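Local atomic coordinates of FAD-binding oxidoreductase (Gulosibacter chungangensis, PDB entry 7PBG), a protein that oxidises 4-ethylphenol and probably related 4-alkylphenols, using a covalently bound FAD to dehydrogenate the alkyl side chain, with vinylphenols as likely products. Residues M147-E152 with A173-W178; T134-V139 with T376-R381; T162-V167 with I475-N480; Y123-P128 with A204-P209. One frame throughout, in Å; residues are numbered along the deposited sequence.

Contacts 1 and 3 are buried, and both line the flavin site: contact 3 lies about 6 Å from the chain centre and contact 1 about 11 Å, each measured centre to centre. They abut where His175 meets Val167, and both rely on charged or polar side chains. Contacts 2 and 4 rest mainly on apolar and CH-pi packing, with no hydrogen bond across their segments. Contact 2 is partly buried, while contact 4 is buried but peripheral; contacts 3 and 4 both touch the second subunit. Contacts 2 and 4 adjoin through Leu135 of helix 132-142, which rests on Ala124 and Val126 of strand 123-126. Contacts 2 and 3 each join the FAD-binding family region to the C-terminal one; contact 1 stays within the former.

Contact 1 (M147-E152 with A173-W178); sequences MIDPAE and ADHSMW. With FAD (flavin-adenine dinucleotide), chain C.
Asp149 and His175 share a notably short hydrogen bond, 2.5 Å from NE2 of His175 to OD2 of Asp149, between two buried side chains. The bond leaves almost in the imidazole plane but reaches OD2 on its anti side, tilted 24° from the carboxylate plane, with carboxylate and ring 80° apart. The Asp149 side chain, turned at chi1 (-173°) so that CG lies opposite the main-chain nitrogen, carries the carboxylate to the histidine. OD1 is taken by Thr170, and ND1 of His175 is bonded to OD1 of Asn161, an FAD-binding residue, so oxygen partners at both ring nitrogens fix its rotation. In this PCMH-type FAD-binding domain, the His-carboxylate pair ties the loop after strand 146-147 to short helix 175-178 beside the flavin. Further along, CB of small Ala151 fits 3.6 Å from FAD N3, and the backbone N of Glu152 makes a weak hydrogen bond to FAD O4. Asp174 suits the N-cap: its OD1 accepts from Ser176 OG at 2.7 Å and, weakly, from Ser176 N.

Contact 2 (T134-V139 with T376-R381); sequences TLYEAV and TGVPNR
Tyr136 and Val378 bring the two backbones nearest, with their CA atoms 6.9 Å apart, where helix 132-142 faces the irregular chain that follows helix 363-375. Gly377 has a positive phi (88°), a conformation glycine adopts readily, and is the C-prime residue of the Schellman motif that ends that helix, Val378 N bonding to Glu373 O and Gly377 N to Leu374 O. The chain then extends through Val378 and Pro379. Tyr136 carries the contact: its CG lies opposite its own main-chain N (chi1 169°), projecting the ring onto the loop. Pro379 lays CD over one face, 3.9 Å from the ring centroid and 29° off its normal, a CH-pi contact suited to the C-H groups of CD, polarised by the adjacent ring nitrogen; its CG also rests 3.6 Å from Tyr136 CB. Nearer the phenol end, CG2 of Val378 sits 4.1 Å from Tyr136 CE1. Replacing Tyr136 with an alanine would probably strip Pro379 and Val378 of their aromatic platform and open a gap between helix and loop. With no hydrogen bond across it, the junction between the FAD-binding and C-terminal family regions depends here on shape and dispersion.

Contact 3 (T162-V167 with I475-N480); sequences TMEHGV and IYRAHN. With FAD (flavin-adenine dinucleotide), chain C.
Arg477 grips both Glu164 and the cofactor. Its NE makes a salt bridge with OE2 of Glu164 at 3.0 Å, tilted 22° from the guanidinium plane and meeting OE2 on its anti side, out of the carboxylate plane, while NH2 bonds to FAD O3' at 2.7 Å and NH1 to FAD O2 at 3.1 Å. The extended arginine chain carries these donors from the loop after strand 474-475 to the flavin. Glu164 is shared: OE1 pairs with Lys518, and OE2 also meets Asn89 and a water that accepts from Ala478 N. Val167 holds the pyrimidine edge of the flavin by two backbone bonds, N to O2 and O to N3 at 2.8 Å. A positive charge beside O2 would probably stabilise negative charge on the reduced ring. Helix 158-163 ends here in a Schellman motif with His165 at C-prime, and the next turn delivers Gly166 and Val167 to this FAD site. Farther out, Glu164 CB lies over one guanidinium face, offset toward the rim, 3.2 Å above the plane; the bend at chi2 brings OE2 to Arg477 NE. Gly166 suits its place: a CB on this backbone would come too close to FAD O2. Met163, flexible and bent, brings CE to 3.6 Å from adenine N3A.

Contact 4 (Y123-P128 with A204-P209); sequences YAVVEP and AWHLYP
Tyr123, on strand 123-126, has its CA 7.3 Å from that of His206 in an irregular loop, with both CB atoms pointing toward the other segment. CG of Tyr123 stands between its backbone N and carbonyl carbon (chi1 71°), and this brings the ring over the loop. His206 CB lies above one ring face, 4.0 Å from the centroid, as a CH-pi contact, while CD2 of Leu207 reaches CE2 of Tyr123 at 3.5 Å. The imidazole is sandwiched between Val125 CG2, a CH-pi contact 3.7 Å from its centroid, and Trp205 on the opposite face; its ND1 is satisfied by Cys180 O. Branched Val125 suits a strand and offers a methyl to the ring. A serine in place of Tyr123 would probably remove the surface against which His206 and Leu207 pack, leaving a gap beneath the strand. The loop's Tyr208 meets Tyr476 of the second subunit. The arrangement is a loop packed against one side of the antiparallel sheet of the FAD-binding domain, whose other side receives helix 132-142.

Contact 1 (M147-E152 with A173-W178)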
# COMPACT_ATOMS: atom_id res chain seq x y z
N MET A 147 -8.79 -15.97 -9.49
CA MET A 147 -8.46 -15.28 -10.73
C MET A 147 -7.12 -14.61 -10.57
O MET A 147 -6.79 -14.08 -9.47
CB MET A 147 -9.50 -14.18 -11.02
CG MET A 147 -10.82 -14.70 -11.46
SD MET A 147 -11.98 -13.32 -11.41
CE MET A 147 -11.15 -12.15 -12.49
N ILE A 148 -6.38 -14.56 -11.64
CA ILE A 148 -5.19 -13.67 -11.68
C ILE A 148 -5.59 -12.32 -12.30
O ILE A 148 -6.71 -12.14 -12.79
CB ILE A 148 -4.03 -14.31 -12.42
CG1 ILE A 148 -4.30 -14.42 -13.92
CG2 ILE A 148 -3.70 -15.68 -11.83
CD1 ILE A 148 -3.03 -14.48 -14.73
N ASP A 149 -4.65 -11.39 -12.27
CA ASP A 149 -4.83 -10.02 -12.81
C ASP A 149 -3.69 -9.78 -13.79
O ASP A 149 -2.59 -9.33 -13.39
CB ASP A 149 -4.85 -8.93 -11.74
CG ASP A 149 -5.21 -7.58 -12.33
OD1 ASP A 149 -6.38 -7.20 -12.23
OD2 ASP A 149 -4.30 -6.94 -12.89
N PRO A 150 -3.85 -10.20 -15.06
CA PRO A 150 -2.77 -10.01 -16.03
C PRO A 150 -2.69 -8.57 -16.56
O PRO A 150 -3.68 -7.88 -16.80
CB PRO A 150 -3.11 -10.98 -17.17
CG PRO A 150 -4.64 -11.11 -17.11
CD PRO A 150 -5.02 -10.89 -15.65
N ALA A 151 -1.47 -8.15 -16.85
CA ALA A 151 -1.21 -7.04 -17.80
C ALA A 151 -1.59 -7.51 -19.21
O ALA A 151 -2.11 -8.67 -19.40
CB ALA A 151 0.27 -6.68 -17.69
N GLU A 152 -1.37 -6.66 -20.20
CA GLU A 152 -1.88 -6.85 -21.58
C GLU A 152 -1.18 -8.03 -22.25
O GLU A 152 -1.84 -8.68 -23.07
CB GLU A 152 -1.76 -5.57 -22.40
CG GLU A 152 -2.87 -4.61 -22.07
CD GLU A 152 -3.35 -3.63 -23.11
OE1 GLU A 152 -3.09 -3.82 -24.33
OE2 GLU A 152 -4.05 -2.70 -22.71
N ALA A 173 -6.39 -4.70 -10.23
CA ALA A 173 -5.50 -4.11 -11.27
C ALA A 173 -4.20 -3.60 -10.65
O ALA A 173 -3.19 -3.51 -11.38
CB ALA A 173 -6.24 -3.02 -12.01
N ASP A 174 -4.23 -3.10 -9.42
CA ASP A 174 -3.03 -2.48 -8.80
C ASP A 174 -2.17 -3.59 -8.19
O ASP A 174 -2.36 -3.98 -7.04
CB ASP A 174 -3.42 -1.45 -7.72
CG ASP A 174 -2.25 -0.63 -7.20
OD1 ASP A 174 -1.12 -1.00 -7.46
OD2 ASP A 174 -2.48 0.43 -6.60
N HIS A 175 -1.24 -4.08 -8.97
CA HIS A 175 -0.39 -5.23 -8.63
C HIS A 175 0.35 -4.95 -7.34
O HIS A 175 0.45 -5.85 -6.52
CB HIS A 175 0.50 -5.55 -9.83
CG HIS A 175 -0.28 -5.97 -11.02
ND1 HIS A 175 0.28 -6.10 -12.27
CD2 HIS A 175 -1.61 -6.26 -11.18
CE1 HIS A 175 -0.64 -6.52 -13.11
NE2 HIS A 175 -1.82 -6.63 -12.47
N SER A 176 0.74 -3.72 -7.12
CA SER A 176 1.49 -3.35 -5.90
C SER A 176 0.62 -3.51 -4.66
O SER A 176 1.17 -3.76 -3.59
CB SER A 176 2.03 -1.94 -5.94
OG SER A 176 0.99 -1.02 -5.78
N MET A 177 -0.68 -3.33 -4.77
CA MET A 177 -1.63 -3.48 -3.63
C MET A 177 -1.75 -4.95 -3.22
O MET A 177 -1.83 -5.24 -2.01
CB MET A 177 -3.01 -2.96 -4.07
CG MET A 177 -4.11 -3.05 -3.04
SD MET A 177 -5.54 -2.06 -3.66
CE MET A 177 -4.74 -0.66 -4.42
N TRP A 178 -1.68 -5.86 -4.17
CA TRP A 178 -1.93 -7.29 -3.90
C TRP A 178 -0.66 -8.10 -3.68
O TRP A 178 -0.78 -9.22 -3.18
CB TRP A 178 -2.86 -7.84 -4.98
CG TRP A 178 -4.07 -6.99 -5.01
CD1 TRP A 178 -4.42 -6.08 -5.97
CD2 TRP A 178 -5.03 -6.85 -3.95
NE1 TRP A 178 -5.57 -5.44 -5.60
CE2 TRP A 178 -5.98 -5.89 -4.38
CE3 TRP A 178 -5.21 -7.47 -2.71
CZ2 TRP A 178 -7.07 -5.52 -3.62
CZ3 TRP A 178 -6.29 -7.09 -1.93
CH2 TRP A 178 -7.20 -6.12 -2.38
PA FAD C . 10.88 -7.43 -15.89
O1A FAD C . 11.47 -6.88 -17.15
O2A FAD C . 11.34 -8.79 -15.41
O5B FAD C . 11.16 -6.40 -14.74
C5B FAD C . 10.96 -5.01 -14.91
C4B FAD C . 11.90 -4.29 -13.98
O4B FAD C . 11.57 -4.58 -12.59
C3B FAD C . 13.39 -4.68 -14.09
O3B FAD C . 14.03 -3.98 -15.16
C2B FAD C . 13.91 -4.37 -12.68
O2B FAD C . 14.18 -2.99 -12.57
C1B FAD C . 12.73 -4.81 -11.82
N9A FAD C . 12.75 -6.19 -11.42
C8A FAD C . 12.06 -7.20 -12.01
N7A FAD C . 12.25 -8.34 -11.42
C5A FAD C . 13.18 -8.09 -10.44
C6A FAD C . 13.74 -8.90 -9.45
N6A FAD C . 13.51 -10.21 -9.36
N1A FAD C . 14.62 -8.31 -8.60
C2A FAD C . 14.84 -6.98 -8.70
N3A FAD C . 14.33 -6.11 -9.58
C4A FAD C . 13.50 -6.74 -10.43
N1 FAD C . 2.64 -2.83 -18.47
C2 FAD C . 1.70 -2.87 -17.54
O2 FAD C . 1.99 -2.81 -16.32
N3 FAD C . 0.40 -3.05 -17.86
C4 FAD C . -0.04 -3.12 -19.15
O4 FAD C . -1.24 -3.36 -19.39
C4X FAD C . 0.91 -3.04 -20.16
N5 FAD C . 0.49 -3.08 -21.40
C5X FAD C . 1.45 -3.01 -22.37
C6 FAD C . 1.03 -3.09 -23.71
C7 FAD C . 1.92 -3.08 -24.76
C7M FAD C . 1.42 -3.18 -26.18
C8 FAD C . 3.30 -3.01 -24.46
C8M FAD C . 4.32 -3.00 -25.57
C9 FAD C . 3.73 -2.90 -23.15
C9A FAD C . 2.83 -2.92 -22.08
N10 FAD C . 3.23 -2.87 -20.74
C10 FAD C . 2.27 -2.94 -19.74
C1' FAD C . 4.66 -2.85 -20.35
C2' FAD C . 5.26 -4.25 -20.16
O2' FAD C . 4.83 -5.16 -21.24
C3' FAD C . 4.87 -4.97 -18.85
O3' FAD C . 4.93 -4.06 -17.77
C4' FAD C . 5.70 -6.20 -18.50
O4' FAD C . 4.95 -7.07 -17.63
C5' FAD C . 7.01 -5.82 -17.85
O5' FAD C . 8.05 -6.76 -18.14
P FAD C . 8.34 -8.00 -17.17
O1P FAD C . 9.10 -9.03 -17.96
O2P FAD C . 7.03 -8.38 -16.57
O3P FAD C . 9.28 -7.39 -16.03

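Contact 2 (T134-V139 with T376-R381)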
# COMPACT_ATOMS: atom_id res chain seq x y z
N THR A 134 1.61 -18.80 -17.26
CA THR A 134 1.95 -19.92 -16.37
C THR A 134 1.09 -19.91 -15.10
O THR A 134 0.60 -20.97 -14.70
CB THR A 134 3.44 -19.91 -16.04
OG1 THR A 134 4.04 -20.09 -17.32
CG2 THR A 134 3.81 -21.03 -15.09
N LEU A 135 0.92 -18.73 -14.46
CA LEU A 135 0.19 -18.68 -13.20
C LEU A 135 -1.27 -18.98 -13.51
O LEU A 135 -1.85 -19.74 -12.76
CB LEU A 135 0.35 -17.31 -12.54
CG LEU A 135 -0.35 -17.20 -11.19
CD1 LEU A 135 0.21 -18.18 -10.19
CD2 LEU A 135 -0.27 -15.76 -10.65
N TYR A 136 -1.78 -18.51 -14.65
CA TYR A 136 -3.18 -18.77 -15.05
C TYR A 136 -3.35 -20.28 -15.17
O TYR A 136 -4.33 -20.84 -14.61
CB TYR A 136 -3.51 -18.05 -16.33
CG TYR A 136 -4.81 -18.50 -16.91
CD1 TYR A 136 -5.98 -18.12 -16.30
CD2 TYR A 136 -4.83 -19.35 -18.00
CE1 TYR A 136 -7.19 -18.51 -16.83
CE2 TYR A 136 -6.04 -19.79 -18.50
CZ TYR A 136 -7.21 -19.39 -17.89
OH TYR A 136 -8.42 -19.81 -18.39
N GLU A 137 -2.44 -20.90 -15.89
CA GLU A 137 -2.55 -22.37 -16.12
C GLU A 137 -2.44 -23.10 -14.78
O GLU A 137 -3.24 -24.02 -14.54
CB GLU A 137 -1.48 -22.81 -17.12
CG GLU A 137 -1.84 -22.39 -18.54
CD GLU A 137 -0.82 -22.67 -19.62
OE1 GLU A 137 0.26 -23.16 -19.29
OE2 GLU A 137 -1.10 -22.30 -20.77
N ALA A 138 -1.51 -22.71 -13.91
CA ALA A 138 -1.30 -23.38 -12.60
C ALA A 138 -2.55 -23.25 -11.74
O ALA A 138 -2.94 -24.25 -11.15
CB ALA A 138 -0.09 -22.87 -11.90
N VAL A 139 -3.21 -22.09 -11.75
CA VAL A 139 -4.45 -21.88 -10.97
C VAL A 139 -5.54 -22.73 -11.61
O VAL A 139 -6.25 -23.41 -10.87
CB VAL A 139 -4.80 -20.38 -10.86
CG1 VAL A 139 -6.16 -20.17 -10.25
CG2 VAL A 139 -3.72 -19.64 -10.09
N THR A 376 -11.32 -10.75 -17.00
CA THR A 376 -11.81 -11.95 -16.27
C THR A 376 -10.65 -12.86 -15.86
O THR A 376 -10.90 -13.99 -15.47
CB THR A 376 -12.87 -12.71 -17.07
OG1 THR A 376 -12.35 -13.18 -18.32
CG2 THR A 376 -14.13 -11.90 -17.28
N GLY A 377 -9.41 -12.38 -15.99
CA GLY A 377 -8.24 -13.08 -15.48
C GLY A 377 -7.66 -14.07 -16.48
O GLY A 377 -6.82 -14.87 -16.06
N VAL A 378 -8.05 -14.00 -17.74
CA VAL A 378 -7.54 -14.90 -18.81
C VAL A 378 -6.51 -14.14 -19.59
O VAL A 378 -6.84 -13.20 -20.31
CB VAL A 378 -8.65 -15.38 -19.73
CG1 VAL A 378 -8.08 -16.31 -20.81
CG2 VAL A 378 -9.73 -16.05 -18.94
N PRO A 379 -5.22 -14.41 -19.38
CA PRO A 379 -4.21 -13.64 -20.07
C PRO A 379 -4.17 -14.00 -21.56
O PRO A 379 -4.52 -15.15 -21.94
CB PRO A 379 -2.89 -14.02 -19.39
CG PRO A 379 -3.16 -15.29 -18.67
CD PRO A 379 -4.66 -15.51 -18.58
N ASN A 380 -3.70 -13.07 -22.38
CA ASN A 380 -3.56 -13.29 -23.84
C ASN A 380 -2.39 -12.44 -24.34
O ASN A 380 -1.74 -11.78 -23.53
CB ASN A 380 -4.87 -13.06 -24.60
CG ASN A 380 -5.40 -11.65 -24.48
OD1 ASN A 380 -4.69 -10.69 -24.78
ND2 ASN A 380 -6.64 -11.51 -24.03
N ARG A 381 -2.12 -12.47 -25.62
CA ARG A 381 -1.14 -11.52 -26.21
C ARG A 381 -1.77 -10.82 -27.41
O ARG A 381 -1.08 -10.44 -28.35
CB ARG A 381 0.14 -12.25 -26.57
CG ARG A 381 -0.07 -13.42 -27.51
CD ARG A 381 1.27 -14.10 -27.69
NE ARG A 381 1.76 -14.68 -26.45
CZ ARG A 381 2.93 -15.31 -26.30
NH1 ARG A 381 3.79 -15.38 -27.31
NH2 ARG A 381 3.27 -15.82 -25.14

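Contact 3 (T162-V167 with I475-N480)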
# COMPACT_ATOMS: atom_id res chain seq x y z
N THR A 162 5.09 -6.30 -11.11
CA THR A 162 4.84 -5.73 -9.78
C THR A 162 5.96 -4.78 -9.43
O THR A 162 5.64 -3.70 -8.86
CB THR A 162 4.58 -6.83 -8.74
OG1 THR A 162 3.43 -7.57 -9.14
CG2 THR A 162 4.29 -6.27 -7.38
N MET A 163 7.21 -5.19 -9.65
CA MET A 163 8.39 -4.37 -9.24
C MET A 163 8.43 -3.04 -10.01
O MET A 163 9.15 -2.12 -9.55
CB MET A 163 9.71 -5.08 -9.47
CG MET A 163 9.81 -6.46 -8.94
SD MET A 163 10.16 -6.49 -7.21
CE MET A 163 11.83 -5.83 -7.03
N GLU A 164 7.71 -2.92 -11.12
CA GLU A 164 7.59 -1.66 -11.89
C GLU A 164 6.32 -0.88 -11.52
O GLU A 164 6.02 0.10 -12.20
CB GLU A 164 7.56 -1.95 -13.40
CG GLU A 164 8.95 -2.16 -13.94
CD GLU A 164 9.70 -0.84 -14.15
OE1 GLU A 164 10.60 -0.54 -13.31
OE2 GLU A 164 9.40 -0.12 -15.16
N HIS A 165 5.56 -1.30 -10.50
CA HIS A 165 4.23 -0.74 -10.22
C HIS A 165 3.39 -0.89 -11.47
O HIS A 165 2.62 0.03 -11.84
CB HIS A 165 4.27 0.74 -9.72
CG HIS A 165 3.05 1.12 -8.91
ND1 HIS A 165 1.86 1.54 -9.50
CD2 HIS A 165 2.84 1.16 -7.58
CE1 HIS A 165 0.98 1.83 -8.54
NE2 HIS A 165 1.58 1.62 -7.37
N GLY A 166 3.41 -2.07 -12.07
CA GLY A 166 2.60 -2.35 -13.23
C GLY A 166 1.16 -2.62 -12.87
O GLY A 166 0.81 -2.74 -11.67
N VAL A 167 0.32 -2.73 -13.89
CA VAL A 167 -1.15 -2.80 -13.68
C VAL A 167 -1.79 -3.74 -14.67
O VAL A 167 -1.26 -3.95 -15.79
CB VAL A 167 -1.83 -1.42 -13.78
CG1 VAL A 167 -1.29 -0.47 -12.73
CG2 VAL A 167 -1.70 -0.83 -15.18
N ILE A 475 5.31 11.92 -14.63
CA ILE A 475 5.54 10.55 -15.17
C ILE A 475 5.91 9.69 -13.97
O ILE A 475 6.78 10.11 -13.20
CB ILE A 475 6.66 10.62 -16.24
CG1 ILE A 475 6.19 11.37 -17.49
CG2 ILE A 475 7.17 9.24 -16.56
CD1 ILE A 475 5.05 10.71 -18.19
N TYR A 476 5.39 8.49 -13.85
CA TYR A 476 5.75 7.62 -12.70
C TYR A 476 6.32 6.28 -13.17
O TYR A 476 6.52 5.45 -12.33
CB TYR A 476 4.50 7.36 -11.87
CG TYR A 476 3.39 6.80 -12.70
CD1 TYR A 476 3.34 5.45 -13.01
CD2 TYR A 476 2.49 7.64 -13.31
CE1 TYR A 476 2.38 4.96 -13.88
CE2 TYR A 476 1.50 7.17 -14.15
CZ TYR A 476 1.48 5.82 -14.46
OH TYR A 476 0.51 5.34 -15.29
N ARG A 477 6.63 6.14 -14.44
CA ARG A 477 7.31 4.93 -14.98
C ARG A 477 7.97 5.38 -16.27
O ARG A 477 7.33 6.05 -17.06
CB ARG A 477 6.29 3.82 -15.21
CG ARG A 477 6.92 2.46 -15.45
CD ARG A 477 5.92 1.39 -15.62
NE ARG A 477 6.49 0.12 -16.03
CZ ARG A 477 5.76 -0.93 -16.28
NH1 ARG A 477 4.45 -0.86 -16.13
NH2 ARG A 477 6.31 -2.05 -16.66
N ALA A 478 9.24 5.08 -16.44
CA ALA A 478 9.93 5.62 -17.63
C ALA A 478 11.07 4.71 -18.08
O ALA A 478 11.76 4.12 -17.25
CB ALA A 478 10.39 7.01 -17.31
N HIS A 479 11.31 4.74 -19.38
CA HIS A 479 12.46 4.10 -20.03
C HIS A 479 13.77 4.55 -19.36
O HIS A 479 13.90 5.76 -18.95
CB HIS A 479 12.43 4.41 -21.53
CG HIS A 479 13.34 3.58 -22.36
ND1 HIS A 479 14.73 3.73 -22.38
CD2 HIS A 479 13.07 2.59 -23.23
CE1 HIS A 479 15.26 2.84 -23.25
NE2 HIS A 479 14.24 2.16 -23.82
N ASN A 480 14.71 3.63 -19.28
CA ASN A 480 16.13 3.91 -18.89
C ASN A 480 16.58 5.28 -19.41
O ASN A 480 17.15 6.07 -18.62
CB ASN A 480 17.11 2.89 -19.45
CG ASN A 480 16.86 1.48 -18.97
OD1 ASN A 480 16.01 1.24 -18.10
ND2 ASN A 480 17.63 0.54 -19.50
PA FAD C . 10.88 -7.43 -15.89
O1A FAD C . 11.47 -6.88 -17.15
O2A FAD C . 11.34 -8.79 -15.41
O5B FAD C . 11.16 -6.40 -14.74
C5B FAD C . 10.96 -5.01 -14.91
C4B FAD C . 11.90 -4.29 -13.98
O4B FAD C . 11.57 -4.58 -12.59
C3B FAD C . 13.39 -4.68 -14.09
O3B FAD C . 14.03 -3.98 -15.16
C2B FAD C . 13.91 -4.37 -12.68
O2B FAD C . 14.18 -2.99 -12.57
C1B FAD C . 12.73 -4.81 -11.82
N9A FAD C . 12.75 -6.19 -11.42
C8A FAD C . 12.06 -7.20 -12.01
N7A FAD C . 12.25 -8.34 -11.42
C5A FAD C . 13.18 -8.09 -10.44
C6A FAD C . 13.74 -8.90 -9.45
N6A FAD C . 13.51 -10.21 -9.36
N1A FAD C . 14.62 -8.31 -8.60
C2A FAD C . 14.84 -6.98 -8.70
N3A FAD C . 14.33 -6.11 -9.58
C4A FAD C . 13.50 -6.74 -10.43
N1 FAD C . 2.64 -2.83 -18.47
C2 FAD C . 1.70 -2.87 -17.54
O2 FAD C . 1.99 -2.81 -16.32
N3 FAD C . 0.40 -3.05 -17.86
C4 FAD C . -0.04 -3.12 -19.15
O4 FAD C . -1.24 -3.36 -19.39
C4X FAD C . 0.91 -3.04 -20.16
N5 FAD C . 0.49 -3.08 -21.40
C5X FAD C . 1.45 -3.01 -22.37
C6 FAD C . 1.03 -3.09 -23.71
C7 FAD C . 1.92 -3.08 -24.76
C7M FAD C . 1.42 -3.18 -26.18
C8 FAD C . 3.30 -3.01 -24.46
C8M FAD C . 4.32 -3.00 -25.57
C9 FAD C . 3.73 -2.90 -23.15
C9A FAD C . 2.83 -2.92 -22.08
N10 FAD C . 3.23 -2.87 -20.74
C10 FAD C . 2.27 -2.94 -19.74
C1' FAD C . 4.66 -2.85 -20.35
C2' FAD C . 5.26 -4.25 -20.16
O2' FAD C . 4.83 -5.16 -21.24
C3' FAD C . 4.87 -4.97 -18.85
O3' FAD C . 4.93 -4.06 -17.77
C4' FAD C . 5.70 -6.20 -18.50
O4' FAD C . 4.95 -7.07 -17.63
C5' FAD C . 7.01 -5.82 -17.85
O5' FAD C . 8.05 -6.76 -18.14
P FAD C . 8.34 -8.00 -17.17
O1P FAD C . 9.10 -9.03 -17.96
O2P FAD C . 7.03 -8.38 -16.57
O3P FAD C . 9.28 -7.39 -16.03
O HOH W 1 10.09 2.98 -14.50
O HOH W 2 2.45 1.24 -14.96

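Contact 4 (Y123-P128 with A204-P209)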
# COMPACT_ATOMS: atom_id res chain seq x y z
N TYR A 123 -4.34 -16.65 -2.30
CA TYR A 123 -3.05 -16.07 -2.76
C TYR A 123 -2.23 -17.12 -3.50
O TYR A 123 -2.43 -18.30 -3.32
CB TYR A 123 -2.27 -15.44 -1.62
CG TYR A 123 -1.69 -16.39 -0.61
CD1 TYR A 123 -0.45 -16.97 -0.79
CD2 TYR A 123 -2.39 -16.74 0.52
CE1 TYR A 123 0.10 -17.85 0.14
CE2 TYR A 123 -1.85 -17.58 1.47
CZ TYR A 123 -0.60 -18.15 1.28
OH TYR A 123 -0.07 -19.02 2.22
N ALA A 124 -1.23 -16.65 -4.24
CA ALA A 124 -0.23 -17.52 -4.86
C ALA A 124 1.14 -16.99 -4.46
O ALA A 124 1.24 -15.83 -4.01
CB ALA A 124 -0.41 -17.55 -6.36
N VAL A 125 2.11 -17.84 -4.57
CA VAL A 125 3.53 -17.50 -4.33
C VAL A 125 4.32 -17.81 -5.59
O VAL A 125 4.22 -18.99 -6.11
CB VAL A 125 4.11 -18.21 -3.09
CG1 VAL A 125 5.59 -17.87 -2.88
CG2 VAL A 125 3.27 -17.92 -1.86
N VAL A 126 5.07 -16.84 -6.07
CA VAL A 126 5.74 -17.00 -7.38
C VAL A 126 7.23 -16.72 -7.24
O VAL A 126 7.64 -15.85 -6.44
CB VAL A 126 5.10 -16.12 -8.47
CG1 VAL A 126 3.66 -16.54 -8.68
CG2 VAL A 126 5.18 -14.65 -8.14
N GLU A 127 7.98 -17.40 -8.06
CA GLU A 127 9.39 -17.06 -8.35
C GLU A 127 9.42 -16.09 -9.53
O GLU A 127 8.44 -15.87 -10.26
CB GLU A 127 10.18 -18.36 -8.59
CG GLU A 127 10.25 -19.22 -7.34
CD GLU A 127 11.18 -20.40 -7.44
OE1 GLU A 127 11.23 -21.00 -8.53
OE2 GLU A 127 11.97 -20.63 -6.46
N PRO A 128 10.59 -15.52 -9.82
CA PRO A 128 10.67 -14.50 -10.85
C PRO A 128 10.15 -14.89 -12.24
O PRO A 128 9.57 -14.08 -12.92
CB PRO A 128 12.17 -14.16 -10.89
CG PRO A 128 12.64 -14.48 -9.51
CD PRO A 128 11.85 -15.69 -9.05
N ALA A 204 1.65 -15.87 7.95
CA ALA A 204 1.03 -14.62 7.47
C ALA A 204 1.95 -13.82 6.52
O ALA A 204 1.57 -12.70 6.14
CB ALA A 204 0.65 -13.79 8.68
N TRP A 205 3.07 -14.40 6.09
CA TRP A 205 4.02 -13.71 5.17
C TRP A 205 3.25 -13.13 3.96
O TRP A 205 3.47 -11.97 3.61
CB TRP A 205 5.08 -14.67 4.71
CG TRP A 205 6.25 -14.05 4.00
CD1 TRP A 205 6.59 -12.73 3.95
CD2 TRP A 205 7.27 -14.76 3.31
NE1 TRP A 205 7.78 -12.58 3.29
CE2 TRP A 205 8.19 -13.80 2.83
CE3 TRP A 205 7.53 -16.13 3.06
CZ2 TRP A 205 9.34 -14.16 2.14
CZ3 TRP A 205 8.68 -16.48 2.40
CH2 TRP A 205 9.53 -15.50 1.88
N HIS A 206 2.33 -13.89 3.37
CA HIS A 206 1.61 -13.44 2.15
C HIS A 206 0.19 -12.97 2.48
O HIS A 206 -0.56 -12.76 1.54
CB HIS A 206 1.65 -14.57 1.07
CG HIS A 206 3.03 -15.11 0.91
ND1 HIS A 206 4.08 -14.29 0.51
CD2 HIS A 206 3.56 -16.34 1.12
CE1 HIS A 206 5.20 -15.01 0.49
NE2 HIS A 206 4.92 -16.28 0.81
N LEU A 207 -0.16 -12.82 3.76
CA LEU A 207 -1.50 -12.41 4.18
C LEU A 207 -1.51 -10.96 4.65
O LEU A 207 -2.44 -10.26 4.34
CB LEU A 207 -2.00 -13.29 5.33
CG LEU A 207 -1.89 -14.78 5.10
CD1 LEU A 207 -2.37 -15.53 6.33
CD2 LEU A 207 -2.70 -15.17 3.89
N TYR A 208 -0.51 -10.55 5.40
CA TYR A 208 -0.55 -9.24 6.10
C TYR A 208 0.73 -8.49 5.77
O TYR A 208 1.80 -8.92 6.17
CB TYR A 208 -0.70 -9.45 7.60
CG TYR A 208 -0.68 -8.16 8.36
CD1 TYR A 208 -1.70 -7.25 8.23
CD2 TYR A 208 0.41 -7.82 9.14
CE1 TYR A 208 -1.67 -6.04 8.91
CE2 TYR A 208 0.44 -6.62 9.83
CZ TYR A 208 -0.60 -5.73 9.73
OH TYR A 208 -0.56 -4.51 10.38
N PRO A 209 0.62 -7.35 5.04
CA PRO A 209 1.77 -6.52 4.65
C PRO A 209 2.17 -5.58 5.80
O PRO A 209 1.90 -4.40 5.73
CB PRO A 209 1.22 -5.74 3.46
CG PRO A 209 -0.22 -5.56 3.76
CD PRO A 209 -0.64 -6.83 4.48